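Local coordinates for uncharacterized protein (Parabacteroides merdae, PDB 4R7F) that is of unknown function but carries immunoglobulin-like beta-sandwich domains, the first matching a type 9 secretion system plug protein domain, and binds magnesium, at residues 13-23 with 37-46; 157-165 with 366-376. One frame throughout, in Å; residues are numbered along the deposited sequence. Where two conformers were deposited one is given.

Contact 1 of 2, residues 13-23 with 37-46; sequences QIKTLQVKVAG and EQIEINFDGL
Leu17 CD1 drops into the notch between two knobs of the neighbouring strand, Ile41 CG2 and Phe43 CB, 4.0 Å from the latter. Its CG stands opposite the backbone N (chi1 177°), swinging the isobutyl end back over strand 39-46. Along the same row Val19 CG1 rests on Ile39 CG2 at 4.0 Å, while Ile14 CD1 meets the Phe43 ring obliquely at CD2. Gly45, facing Ile14 in a non-hydrogen-bonded pair, adds no knob. Strands 14-21 and 39-46 run antiparallel as the edge and second strand of one four-stranded sheet of an immunoglobulin-like sandwich, and a beta bulge between Lys15 and Gln18 shifts their register by one. Beneath the apolar row lies strand 129-138: Phe131 meets Leu17 and packs edge-to-face on Phe43, and Ala133 meets Val19. Paired backbone bonds join Lys15 with Asp44, Gln18 with Asn42 and Lys20 with Glu40, whose side chains line the other face; Leu46 N and Ala22 N add one each, to Gln13 O and Gln38 O. The chains of Lys20 and Glu40 run alongside each other, ends in one direction, Lys20 CD 3.4 Å from Glu40 OE1. The salt bridge from Lys20 NZ to Glu40 OE1 is long, 3.7 Å, and a water joins both groups to Gly23 N; Lys20 NZ also bonds Glu24 O. Asn42 ND2 reaches Glu40 OE2 at 3.1 Å, and its OD1 turns to Asn98. At one end Leu46 CG rests against Lys15 CG, 4.0 Å away; at the other, Ala22 CB sits in the dip between Gln38 O, 3.4 Å away, and Glu40 CB.

Contact 2 of 2, residues 157-165 with 366-376; sequences NQSHQQVSF and NYYQTQNEYSI. With MG (magnesium ion), chain G.
The axes of strands 160-165 and 373-376 come no nearer than 9.6 Å, too far for pairing, their directions 32° apart, while the turn 367-370 closes in and Tyr368 N bonds Gln158 O. Gln161 fills the gap between the backbones, its chain nearly straight past CG (chi2 165°). Gln161 NE2 donates to Thr370 O, on a lone pair in the carbonyl plane, at 2.7 Å, and to Tyr368 O from above that carbonyl's plane at 2.9 Å. Gln161 OE1 accepts from Tyr374 OH at 2.7 Å and from Asn372 ND2, which also bonds Ala220 O; four bonds fix the buried amide's rotation. A leucine here would probably leave the carbonyls of Tyr368 and Thr370 without this donor, and Tyr374 OH and Asn372 ND2 without this acceptor. The strands belong to different sheets, packed face to face as in the immunoglobulin-like beta-sandwich. Between them Val163 CG2 lies over the Tyr374 ring, and Ile376 CG2 sits over the Phe165 ring, 3.8 Å from its centroid. Asn157 CB covers one face of Tyr368, whose opposite face bears Gln369 CG. Gln371 O binds magnesium at 2.2 Å with Glu223, Asp269 and Asp271, and a water ligand of the ion donates to Asn372 OD1.

How the contacts relate
Both contacts are partly buried and lie on opposite sides of the chain's centre, about 29 Å apart between centres, with no touch between them. Contact 1 joins neighbours within one sheet, only 14 residues apart in sequence, so main-chain bonds do most of the polar work and side chains split into an apolar face and a polar one. Contact 2 brings together segments 201 residues apart and spans the gap between two sheets; there side chains do the joining, with a buried amide toward the turn and apolar groups on rings deeper along the strands. Waters bridge polar groups in both; contact 2 alone includes a metal ligand.

Contact 1 of 2, residues 13-23 with 37-46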
loop_
_atom_site.group_PDB
_atom_site.type_symbol
_atom_site.label_atom_id
_atom_site.label_comp_id
_atom_site.label_asym_id
_atom_site.label_seq_id
_atom_site.Cartn_x
_atom_site.Cartn_y
_atom_site.Cartn_z
ATOM N N GLN A 13 -18.837 2.291 30.903
ATOM C CA GLN A 13 -18.038 1.119 31.337
ATOM C C GLN A 13 -17.405 0.346 30.150
ATOM O O GLN A 13 -16.585 -0.528 30.367
ATOM C CB GLN A 13 -18.825 0.159 32.261
ATOM C CG GLN A 13 -19.204 0.676 33.664
ATOM C CD GLN A 13 -18.042 1.078 34.587
ATOM O OE1 GLN A 13 -17.197 1.912 34.244
ATOM N NE2 GLN A 13 -18.056 0.543 35.801
ATOM N N ILE A 14 -17.712 0.712 28.909
ATOM C CA ILE A 14 -17.184 0.038 27.718
ATOM C C ILE A 14 -16.064 0.894 27.102
ATOM O O ILE A 14 -16.234 2.089 26.876
ATOM C CB ILE A 14 -18.359 -0.168 26.690
ATOM C CG1 ILE A 14 -19.445 -1.084 27.272
ATOM C CG2 ILE A 14 -17.893 -0.663 25.326
ATOM C CD1 ILE A 14 -18.951 -2.458 27.658
ATOM N N LYS A 15 -14.919 0.299 26.796
ATOM C CA LYS A 15 -13.823 1.068 26.201
ATOM C C LYS A 15 -13.174 0.258 25.123
ATOM O O LYS A 15 -13.278 -0.980 25.110
ATOM C CB LYS A 15 -12.767 1.413 27.234
ATOM C CG LYS A 15 -13.256 2.242 28.402
ATOM C CD LYS A 15 -13.573 3.665 27.983
ATOM C CE LYS A 15 -13.847 4.524 29.214
ATOM N NZ LYS A 15 -14.905 5.565 29.023
ATOM N N THR A 16 -12.531 0.972 24.203
ATOM C CA THR A 16 -11.595 0.394 23.231
ATOM C C THR A 16 -12.319 -0.588 22.350
ATOM O O THR A 16 -11.856 -1.715 22.087
ATOM C CB THR A 16 -10.378 -0.225 23.963
ATOM O OG1 THR A 16 -9.905 0.721 24.936
ATOM C CG2 THR A 16 -9.272 -0.551 23.007
ATOM N N LEU A 17 -13.491 -0.155 21.907
ATOM C CA LEU A 17 -14.237 -0.900 20.907
ATOM C C LEU A 17 -13.481 -0.879 19.583
ATOM O O LEU A 17 -13.212 0.180 19.050
ATOM C CB LEU A 17 -15.603 -0.299 20.703
ATOM C CG LEU A 17 -16.460 -0.949 19.632
ATOM C CD1 LEU A 17 -16.833 -2.367 20.023
ATOM C CD2 LEU A 17 -17.714 -0.113 19.444
ATOM N N GLN A 18 -13.153 -2.063 19.084
ATOM C CA GLN A 18 -12.538 -2.249 17.787
ATOM C C GLN A 18 -13.381 -3.179 16.935
ATOM O O GLN A 18 -13.875 -4.204 17.412
ATOM C CB GLN A 18 -11.161 -2.888 17.938
ATOM C CG GLN A 18 -10.194 -2.078 18.773
ATOM C CD GLN A 18 -8.834 -2.752 18.925
ATOM O OE1 GLN A 18 -8.542 -3.420 19.938
ATOM N NE2 GLN A 18 -7.998 -2.569 17.934
ATOM N N VAL A 19 -13.523 -2.785 15.677
ATOM C CA VAL A 19 -14.104 -3.568 14.609
ATOM C C VAL A 19 -13.074 -3.697 13.469
ATOM O O VAL A 19 -12.696 -2.716 12.834
ATOM C CB VAL A 19 -15.376 -2.887 14.107
ATOM C CG1 VAL A 19 -16.027 -3.718 13.006
ATOM C CG2 VAL A 19 -16.315 -2.638 15.282
ATOM N N LYS A 20 -12.623 -4.925 13.250
ATOM C CA LYS A 20 -11.552 -5.199 12.307
ATOM C C LYS A 20 -11.717 -6.607 11.766
ATOM O O LYS A 20 -12.589 -7.349 12.211
ATOM C CB LYS A 20 -10.191 -5.010 12.977
ATOM C CG LYS A 20 -10.051 -5.698 14.321
ATOM C CD LYS A 20 -9.191 -6.949 14.235
ATOM C CE LYS A 20 -7.724 -6.664 14.520
ATOM N NZ LYS A 20 -6.943 -7.915 14.374
ATOM N N VAL A 21 -10.927 -6.963 10.758
ATOM C CA VAL A 21 -10.984 -8.314 10.246
ATOM C C VAL A 21 -10.113 -9.167 11.153
ATOM O O VAL A 21 -8.958 -8.830 11.386
ATOM C CB VAL A 21 -10.522 -8.405 8.798
ATOM C CG1 VAL A 21 -10.406 -9.864 8.380
ATOM C CG2 VAL A 21 -11.488 -7.680 7.897
ATOM N N ALA A 22 -10.697 -10.241 11.692
ATOM C CA ALA A 22 -10.006 -11.126 12.624
ATOM C C ALA A 22 -8.683 -11.554 11.996
ATOM O O ALA A 22 -8.623 -11.923 10.808
ATOM C CB ALA A 22 -10.858 -12.343 12.942
ATOM N N GLY A 23 -7.614 -11.427 12.774
ATOM C CA GLY A 23 -6.271 -11.777 12.292
ATOM C C GLY A 23 -5.466 -10.713 11.549
ATOM O O GLY A 23 -4.301 -10.935 11.288
ATOM N N GLU A 37 -12.957 -15.302 5.924
ATOM C CA GLU A 37 -12.623 -14.262 6.897
ATOM C C GLU A 37 -13.753 -13.959 7.865
ATOM O O GLU A 37 -14.931 -14.157 7.569
ATOM C CB GLU A 37 -12.175 -12.993 6.178
ATOM C CG GLU A 37 -10.883 -13.204 5.397
ATOM C CD GLU A 37 -10.203 -11.900 4.986
ATOM O OE1 GLU A 37 -10.904 -10.942 4.545
ATOM O OE2 GLU A 37 -8.953 -11.838 5.102
ATOM N N GLN A 38 -13.389 -13.493 9.047
ATOM C CA GLN A 38 -14.399 -13.053 10.006
ATOM C C GLN A 38 -14.163 -11.637 10.480
ATOM O O GLN A 38 -13.014 -11.172 10.601
ATOM C CB GLN A 38 -14.367 -13.941 11.229
ATOM C CG GLN A 38 -14.656 -15.410 10.947
ATOM C CD GLN A 38 -14.256 -16.287 12.126
ATOM O OE1 GLN A 38 -13.064 -16.437 12.413
ATOM N NE2 GLN A 38 -15.249 -16.816 12.849
ATOM N N ILE A 39 -15.250 -10.965 10.828
ATOM C CA ILE A 39 -15.149 -9.716 11.573
ATOM C C ILE A 39 -14.935 -9.996 13.045
ATOM O O ILE A 39 -15.589 -10.877 13.612
ATOM C CB ILE A 39 -16.411 -8.861 11.426
ATOM C CG1 ILE A 39 -16.470 -8.285 10.019
ATOM C CG2 ILE A 39 -16.384 -7.706 12.408
ATOM C CD1 ILE A 39 -15.498 -7.144 9.762
ATOM N N GLU A 40 -14.024 -9.236 13.648
ATOM C CA GLU A 40 -13.763 -9.300 15.055
ATOM C C GLU A 40 -14.263 -8.013 15.706
ATOM O O GLU A 40 -13.845 -6.917 15.341
ATOM C CB GLU A 40 -12.278 -9.457 15.326
ATOM C CG GLU A 40 -11.900 -9.430 16.813
ATOM C CD GLU A 40 -10.402 -9.647 17.052
ATOM O OE1 GLU A 40 -9.670 -9.826 16.071
ATOM O OE2 GLU A 40 -9.939 -9.640 18.212
ATOM N N ILE A 41 -15.134 -8.178 16.696
ATOM C CA ILE A 41 -15.552 -7.120 17.569
ATOM C C ILE A 41 -14.870 -7.343 18.900
ATOM O O ILE A 41 -15.081 -8.328 19.554
ATOM C CB ILE A 41 -17.070 -7.103 17.747
ATOM C CG1 ILE A 41 -17.723 -6.625 16.455
ATOM C CG2 ILE A 41 -17.438 -6.194 18.902
ATOM C CD1 ILE A 41 -19.073 -7.226 16.191
ATOM N N ASN A 42 -14.047 -6.391 19.284
ATOM C CA ASN A 42 -13.257 -6.457 20.487
ATOM C C ASN A 42 -13.495 -5.207 21.386
ATOM O O ASN A 42 -13.535 -4.061 20.917
ATOM C CB ASN A 42 -11.802 -6.549 20.065
ATOM C CG ASN A 42 -10.912 -7.057 21.168
ATOM O OD1 ASN A 42 -10.731 -6.409 22.200
ATOM N ND2 ASN A 42 -10.375 -8.235 20.968
ATOM N N PHE A 43 -13.634 -5.421 22.679
ATOM C CA PHE A 43 -13.924 -4.340 23.575
ATOM C C PHE A 43 -13.620 -4.741 24.987
ATOM O O PHE A 43 -13.548 -5.924 25.270
ATOM C CB PHE A 43 -15.403 -3.929 23.449
ATOM C CG PHE A 43 -16.381 -4.951 23.936
ATOM C CD1 PHE A 43 -16.857 -5.920 23.088
ATOM C CD2 PHE A 43 -16.855 -4.918 25.239
ATOM C CE1 PHE A 43 -17.792 -6.859 23.527
ATOM C CE2 PHE A 43 -17.787 -5.855 25.692
ATOM C CZ PHE A 43 -18.263 -6.825 24.830
ATOM N N ASP A 44 -13.453 -3.753 25.867
ATOM C CA ASP A 44 -13.270 -4.011 27.276
ATOM C C ASP A 44 -14.498 -3.569 28.057
ATOM O O ASP A 44 -15.105 -2.572 27.737
ATOM C CB ASP A 44 -12.066 -3.254 27.811
ATOM C CG ASP A 44 -10.760 -3.765 27.281
ATOM O OD1 ASP A 44 -10.669 -4.939 26.868
ATOM O OD2 ASP A 44 -9.812 -2.957 27.276
ATOM N N GLY A 45 -14.849 -4.314 29.099
ATOM C CA GLY A 45 -15.737 -3.813 30.153
ATOM C C GLY A 45 -14.942 -3.477 31.421
ATOM O O GLY A 45 -14.210 -4.320 31.955
ATOM N N LEU A 46 -15.061 -2.248 31.917
ATOM C CA LEU A 46 -14.289 -1.836 33.108
ATOM C C LEU A 46 -14.990 -2.262 34.410
ATOM O O LEU A 46 -16.217 -2.408 34.445
ATOM C CB LEU A 46 -14.073 -0.321 33.113
ATOM C CG LEU A 46 -13.345 0.334 31.931
ATOM C CD1 LEU A 46 -12.620 1.569 32.414
ATOM C CD2 LEU A 46 -12.344 -0.555 31.232
HETATM O O HOH W 1 -9.989 -3.754 22.302
HETATM O O HOH W 2 -7.381 -10.406 15.282
HETATM O O HOH W 3 -10.553 -13.412 9.519
#

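Contact 2 of 2, residues 157-165 with 366-376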
loop_
_atom_site.group_PDB
_atom_site.type_symbol
_atom_site.label_atom_id
_atom_site.label_comp_id
_atom_site.label_asym_id
_atom_site.label_seq_id
_atom_site.Cartn_x
_atom_site.Cartn_y
_atom_site.Cartn_z
ATOM N N ASN A 157 -2.679 20.004 -7.434
ATOM C CA ASN A 157 -1.717 19.740 -6.385
ATOM C C ASN A 157 -1.630 20.928 -5.412
ATOM O O ASN A 157 -0.567 21.525 -5.216
ATOM C CB ASN A 157 -0.363 19.390 -7.006
ATOM C CG ASN A 157 -0.436 18.171 -7.918
ATOM O OD1 ASN A 157 -1.255 17.265 -7.749
ATOM N ND2 ASN A 157 0.378 18.181 -8.919
ATOM N N GLN A 158 -2.787 21.291 -4.863
ATOM C CA GLN A 158 -2.869 22.339 -3.844
ATOM C C GLN A 158 -3.414 21.710 -2.579
ATOM O O GLN A 158 -2.648 21.064 -1.821
ATOM C CB GLN A 158 -3.709 23.532 -4.301
ATOM C CG GLN A 158 -2.943 24.501 -5.194
ATOM C CD GLN A 158 -1.735 25.096 -4.517
ATOM O OE1 GLN A 158 -1.767 25.417 -3.329
ATOM N NE2 GLN A 158 -0.658 25.250 -5.270
ATOM N N SER A 159 -4.712 21.790 -2.353
ATOM C CA SER A 159 -5.281 21.318 -1.111
ATOM C C SER A 159 -6.319 20.210 -1.233
ATOM O O SER A 159 -6.984 19.905 -0.262
ATOM C CB SER A 159 -5.911 22.517 -0.411
ATOM O OG SER A 159 -6.735 23.160 -1.342
ATOM N N HIS A 160 -6.469 19.579 -2.391
ATOM C CA HIS A 160 -7.520 18.570 -2.512
ATOM C C HIS A 160 -7.025 17.277 -3.114
ATOM O O HIS A 160 -5.923 17.207 -3.673
ATOM C CB HIS A 160 -8.661 19.091 -3.375
ATOM C CG HIS A 160 -9.384 20.248 -2.783
ATOM N ND1 HIS A 160 -8.965 21.549 -2.943
ATOM C CD2 HIS A 160 -10.514 20.301 -2.042
ATOM C CE1 HIS A 160 -9.808 22.353 -2.320
ATOM N NE2 HIS A 160 -10.768 21.620 -1.782
ATOM N N GLN A 161 -7.864 16.260 -2.958
ATOM C CA GLN A 161 -7.698 14.974 -3.578
ATOM C C GLN A 161 -9.000 14.620 -4.276
ATOM O O GLN A 161 -10.074 14.873 -3.755
ATOM C CB GLN A 161 -7.322 13.914 -2.534
ATOM C CG GLN A 161 -5.823 13.856 -2.354
ATOM C CD GLN A 161 -5.347 13.127 -1.125
ATOM O OE1 GLN A 161 -6.046 12.303 -0.504
ATOM N NE2 GLN A 161 -4.129 13.417 -0.773
ATOM N N GLN A 162 -8.920 14.006 -5.446
ATOM C CA GLN A 162 -10.115 13.582 -6.141
ATOM C C GLN A 162 -10.064 12.094 -6.418
ATOM O O GLN A 162 -9.072 11.576 -6.919
ATOM C CB GLN A 162 -10.237 14.360 -7.441
ATOM C CG GLN A 162 -11.352 13.909 -8.377
ATOM C CD GLN A 162 -11.791 15.033 -9.346
ATOM O OE1 GLN A 162 -11.078 16.010 -9.550
ATOM N NE2 GLN A 162 -12.992 14.908 -9.890
ATOM N N VAL A 163 -11.166 11.431 -6.105
ATOM C CA VAL A 163 -11.363 10.007 -6.382
ATOM C C VAL A 163 -12.107 9.795 -7.687
ATOM O O VAL A 163 -13.091 10.470 -7.982
ATOM C CB VAL A 163 -12.247 9.382 -5.305
ATOM C CG1 VAL A 163 -12.457 7.909 -5.584
ATOM C CG2 VAL A 163 -11.618 9.594 -3.932
ATOM N N SER A 164 -11.641 8.819 -8.443
ATOM C CA SER A 164 -12.153 8.538 -9.779
ATOM C C SER A 164 -12.330 7.038 -9.752
ATOM O O SER A 164 -11.448 6.329 -9.254
ATOM C CB SER A 164 -11.128 8.930 -10.864
ATOM O OG SER A 164 -10.728 10.308 -10.844
ATOM N N PHE A 165 -13.464 6.540 -10.234
ATOM C CA PHE A 165 -13.620 5.086 -10.325
ATOM C C PHE A 165 -14.575 4.605 -11.393
ATOM O O PHE A 165 -15.428 5.351 -11.831
ATOM C CB PHE A 165 -13.962 4.460 -8.961
ATOM C CG PHE A 165 -15.372 4.708 -8.493
ATOM C CD1 PHE A 165 -15.691 5.853 -7.777
ATOM C CD2 PHE A 165 -16.363 3.785 -8.738
ATOM C CE1 PHE A 165 -16.992 6.065 -7.324
ATOM C CE2 PHE A 165 -17.669 4.008 -8.325
ATOM C CZ PHE A 165 -17.973 5.140 -7.602
ATOM N N ASN A 366 -4.577 21.269 4.688
ATOM C CA ASN A 366 -4.960 20.450 3.554
ATOM C C ASN A 366 -3.799 20.478 2.551
ATOM O O ASN A 366 -3.516 21.491 1.933
ATOM C CB ASN A 366 -6.259 20.971 2.915
ATOM C CG ASN A 366 -7.503 20.604 3.702
ATOM O OD1 ASN A 366 -7.569 19.547 4.349
ATOM N ND2 ASN A 366 -8.505 21.492 3.677
ATOM N N TYR A 367 -3.164 19.330 2.390
ATOM C CA TYR A 367 -1.971 19.186 1.598
ATOM C C TYR A 367 -2.212 18.059 0.655
ATOM O O TYR A 367 -2.491 16.938 1.106
ATOM C CB TYR A 367 -0.814 18.826 2.535
ATOM C CG TYR A 367 -0.497 19.913 3.561
ATOM C CD1 TYR A 367 0.317 20.972 3.235
ATOM C CD2 TYR A 367 -1.007 19.862 4.851
ATOM C CE1 TYR A 367 0.618 21.967 4.157
ATOM C CE2 TYR A 367 -0.690 20.836 5.786
ATOM C CZ TYR A 367 0.118 21.902 5.415
ATOM O OH TYR A 367 0.438 22.919 6.303
ATOM N N TYR A 368 -2.095 18.329 -0.646
ATOM C CA TYR A 368 -2.435 17.323 -1.679
ATOM C C TYR A 368 -1.612 16.044 -1.588
ATOM O O TYR A 368 -2.091 15.003 -2.003
ATOM C CB TYR A 368 -2.318 17.883 -3.106
ATOM C CG TYR A 368 -0.893 17.939 -3.590
ATOM C CD1 TYR A 368 -0.056 18.995 -3.205
ATOM C CD2 TYR A 368 -0.359 16.918 -4.387
ATOM C CE1 TYR A 368 1.257 19.040 -3.600
ATOM C CE2 TYR A 368 0.968 16.946 -4.789
ATOM C CZ TYR A 368 1.752 18.021 -4.408
ATOM O OH TYR A 368 3.044 18.090 -4.784
ATOM N N GLN A 369 -0.386 16.134 -1.064
ATOM C CA GLN A 369 0.507 14.974 -0.954
ATOM C C GLN A 369 0.028 13.932 0.042
ATOM O O GLN A 369 0.512 12.807 0.008
ATOM C CB GLN A 369 1.936 15.361 -0.493
ATOM C CG GLN A 369 2.665 16.472 -1.238
ATOM C CD GLN A 369 2.383 17.885 -0.712
ATOM O OE1 GLN A 369 1.306 18.204 -0.173
ATOM N NE2 GLN A 369 3.363 18.742 -0.870
ATOM N N THR A 370 -0.835 14.330 0.983
ATOM C CA THR A 370 -1.188 13.497 2.129
ATOM C C THR A 370 -1.678 12.098 1.696
ATOM O O THR A 370 -2.526 11.953 0.807
ATOM C CB THR A 370 -2.272 14.206 2.990
ATOM O OG1 THR A 370 -1.688 15.378 3.555
ATOM C CG2 THR A 370 -2.790 13.304 4.120
ATOM N N GLN A 371 -1.132 11.085 2.329
ATOM C CA GLN A 371 -1.578 9.705 2.121
ATOM C C GLN A 371 -2.899 9.498 2.865
ATOM O O GLN A 371 -2.955 9.558 4.112
ATOM C CB GLN A 371 -0.496 8.710 2.598
ATOM C CG GLN A 371 -0.895 7.223 2.480
ATOM C CD GLN A 371 -1.710 6.610 3.664
ATOM O OE1 GLN A 371 -1.436 6.850 4.867
ATOM N NE2 GLN A 371 -2.693 5.758 3.305
ATOM N N ASN A 372 -3.967 9.280 2.104
ATOM C CA ASN A 372 -5.289 8.978 2.677
ATOM C C ASN A 372 -5.813 7.732 2.032
ATOM O O ASN A 372 -5.308 7.305 0.998
ATOM C CB ASN A 372 -6.271 10.116 2.406
ATOM C CG ASN A 372 -5.966 11.346 3.223
ATOM O OD1 ASN A 372 -5.835 11.295 4.461
ATOM N ND2 ASN A 372 -5.823 12.448 2.548
ATOM N N GLU A 373 -6.823 7.135 2.636
ATOM C CA GLU A 373 -7.494 6.007 2.005
ATOM C C GLU A 373 -8.952 6.350 1.736
ATOM O O GLU A 373 -9.528 7.163 2.438
ATOM C CB GLU A 373 -7.405 4.766 2.874
ATOM C CG GLU A 373 -8.208 4.825 4.159
ATOM C CD GLU A 373 -7.829 3.704 5.089
ATOM O OE1 GLU A 373 -6.684 3.716 5.593
ATOM O OE2 GLU A 373 -8.658 2.816 5.296
ATOM N N TYR A 374 -9.531 5.717 0.725
ATOM C CA TYR A 374 -10.907 5.948 0.345
ATOM C C TYR A 374 -11.541 4.619 0.073
ATOM O O TYR A 374 -11.035 3.864 -0.731
ATOM C CB TYR A 374 -10.977 6.784 -0.927
ATOM C CG TYR A 374 -10.368 8.124 -0.735
ATOM C CD1 TYR A 374 -9.010 8.319 -0.887
ATOM C CD2 TYR A 374 -11.128 9.193 -0.333
ATOM C CE1 TYR A 374 -8.435 9.570 -0.687
ATOM C CE2 TYR A 374 -10.558 10.450 -0.153
ATOM C CZ TYR A 374 -9.218 10.639 -0.307
ATOM O OH TYR A 374 -8.657 11.903 -0.043
ATOM N N SER A 375 -12.643 4.342 0.743
ATOM C CA SER A 375 -13.368 3.098 0.524
ATOM C C SER A 375 -14.657 3.402 -0.271
ATOM O O SER A 375 -15.420 4.291 0.088
ATOM C CB SER A 375 -13.694 2.433 1.853
ATOM O OG SER A 375 -12.568 2.277 2.708
ATOM N N ILE A 376 -14.860 2.661 -1.348
ATOM C CA ILE A 376 -15.960 2.822 -2.291
ATOM C C ILE A 376 -16.835 1.591 -2.152
ATOM O O ILE A 376 -16.377 0.473 -2.360
ATOM C CB ILE A 376 -15.431 2.909 -3.708
ATOM C CG1 ILE A 376 -14.461 4.089 -3.804
ATOM C CG2 ILE A 376 -16.566 3.075 -4.722
ATOM C CD1 ILE A 376 -13.564 3.998 -5.004
HETATM MG MG MG G . -2.474 9.311 6.198
HETATM O O HOH W 4 -1.416 23.052 -0.033
HETATM O O HOH W 5 -3.901 11.207 6.459
#